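CG14216 (Drosophila melanogaster, PDB 3P9Y) dephosphorylates phosphoserine in the C-terminal domain of RNA polymerase II, as an Ssu72-family protein phosphatase, and probably acts in RNA processing and termination. Local coordinates at residues Thr170-Asp173 and Asn174-Glu178. The protein carries 2 engineered substitutions. Residues are numbered along the deposited sequence; the frame is centred on the assembly and turned at random.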
loop_
_atom_site.group_PDB
_atom_site.type_symbol
_atom_site.label_atom_id
_atom_site.label_comp_id
_atom_site.label_asym_id
_atom_site.label_seq_id
_atom_site.Cartn_x
_atom_site.Cartn_y
_atom_site.Cartn_z
ATOM N N THR A 170 3.053 9.402 21.753
ATOM C CA THR A 170 3.481 10.795 21.813
ATOM C C THR A 170 4.970 10.953 21.502
ATOM O O THR A 170 5.475 12.071 21.433
ATOM C CB THR A 170 3.182 11.417 23.192
ATOM O OG1 THR A 170 3.810 10.643 24.220
ATOM C CG2 THR A 170 1.684 11.453 23.443
ATOM N N ASP A 171 5.668 9.835 21.323
ATOM C CA ASP A 171 7.061 9.855 20.860
ATOM C C ASP A 171 7.371 8.548 20.150
ATOM O O ASP A 171 8.001 7.654 20.714
ATOM C CB ASP A 171 8.029 10.046 22.026
ATOM C CG ASP A 171 9.478 10.165 21.571
ATOM O OD1 ASP A 171 9.748 10.153 20.347
ATOM O OD2 ASP A 171 10.359 10.276 22.443
ATOM N N LEU A 172 6.928 8.454 18.901
ATOM C CA LEU A 172 6.960 7.206 18.158
ATOM C C LEU A 172 8.355 6.583 18.109
ATOM O O LEU A 172 8.496 5.374 18.268
ATOM C CB LEU A 172 6.439 7.436 16.741
ATOM C CG LEU A 172 6.256 6.182 15.891
ATOM C CD1 LEU A 172 5.306 5.200 16.572
ATOM C CD2 LEU A 172 5.747 6.552 14.509
ATOM N N ASP A 173 9.380 7.405 17.900
ATOM C CA ASP A 173 10.743 6.906 17.733
ATOM C C ASP A 173 11.215 6.062 18.915
ATOM O O ASP A 173 11.935 5.087 18.729
ATOM C CB ASP A 173 11.719 8.066 17.519
ATOM C CG ASP A 173 11.593 8.691 16.142
ATOM O OD1 ASP A 173 10.920 8.100 15.274
ATOM O OD2 ASP A 173 12.166 9.775 15.924
ATOM N N ASN A 174 10.821 6.448 20.124
ATOM C CA ASN A 174 11.241 5.738 21.330
ATOM C C ASN A 174 10.237 4.683 21.792
ATOM O O ASN A 174 10.547 3.877 22.668
ATOM C CB ASN A 174 11.501 6.730 22.471
ATOM C CG ASN A 174 12.689 7.642 22.196
ATOM O OD1 ASN A 174 13.630 7.265 21.494
ATOM N ND2 ASN A 174 12.650 8.847 22.750
ATOM N N ASP A 175 9.036 4.700 21.216
ATOM C CA ASP A 175 7.980 3.755 21.585
ATOM C C ASP A 175 7.841 2.615 20.582
ATOM O O ASP A 175 7.341 1.547 20.917
ATOM C CB ASP A 175 6.619 4.466 21.640
ATOM C CG ASP A 175 6.416 5.267 22.910
ATOM O OD1 ASP A 175 7.283 5.215 23.802
ATOM O OD2 ASP A 175 5.377 5.947 23.013
ATOM N N ILE A 176 8.261 2.849 19.347
ATOM C CA ILE A 176 7.821 2.004 18.250
ATOM C C ILE A 176 8.337 0.570 18.371
ATOM O O ILE A 176 7.607 -0.362 18.076
ATOM C CB ILE A 176 8.188 2.594 16.885
ATOM C CG1 ILE A 176 7.435 1.846 15.779
ATOM C CG2 ILE A 176 9.691 2.546 16.674
ATOM C CD1 ILE A 176 7.585 2.470 14.400
ATOM N N ASP A 177 9.576 0.387 18.813
ATOM C CA ASP A 177 10.113 -0.962 18.955
ATOM C C ASP A 177 9.221 -1.782 19.882
ATOM O O ASP A 177 8.846 -2.906 19.559
ATOM C CB ASP A 177 11.552 -0.935 19.483
ATOM C CG ASP A 177 12.552 -0.475 18.431
ATOM O OD1 ASP A 177 12.268 -0.627 17.226
ATOM O OD2 ASP A 177 13.628 0.035 18.806
ATOM N N GLU A 178 8.873 -1.220 21.034
ATOM C CA GLU A 178 8.062 -1.950 21.996
ATOM C C GLU A 178 6.648 -2.173 21.460
ATOM O O GLU A 178 6.065 -3.222 21.697
ATOM C CB GLU A 178 8.018 -1.232 23.348
ATOM C CG GLU A 178 9.325 -1.323 24.142
ATOM C CD GLU A 178 9.178 -0.836 25.580
ATOM O OE1 GLU A 178 8.112 -0.272 25.918
ATOM O OE2 GLU A 178 10.127 -1.019 26.374
HETATM O O HOH W 1 3.458 7.536 24.076
HETATM O O HOH W 2 11.736 2.363 19.906
HETATM O O HOH W 3 15.017 6.577 19.042
#
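Thr170 meets Asp175 through a water, which accepts from Thr170 N at 3.0 Å and donates to Asp175 OD2; that same carboxylate oxygen is hydrogen-bonded to Ser169. Asp171 holds the N-cap position of helix 172-187. Its OD2 takes a short but bent, weak bond from Asn174 ND2 at 2.7 Å. The carboxylate reaches that amide because a chi1 of -176° swings CG of Asp171 away from the backbone N. The two planes stand 65° apart. Asp171 O accepts a hydrogen bond from Asn174 N at 3.1 Å and a weaker one from Asp175 N. Replacing Asp171 by an alanine would probably cost the Asn174 amide its carboxylate partner and let that side chain turn more freely. Leu172 turns its CD1 onto CB of Ile176 (3.9 Å), a small apolar patch that both side chains continue onto Met166 of helix 149-167 and His139 of strand 137-142. Leu172 O accepts from Asp175 N at 3.1 Å and, weakly, from Ile176 N. A water donates to Asp173 O and accepts from Asp177 N, where the helix is kinked and lacks the usual bond to the preceding turn, while Asp173 OD1 is hydrogen-bonded to NE2 of His139. The first turn is thus knit by bent, shared backbone bonds with water at the kink, polar along its solvent side and apolar where Leu172 and Ile176 face the fold.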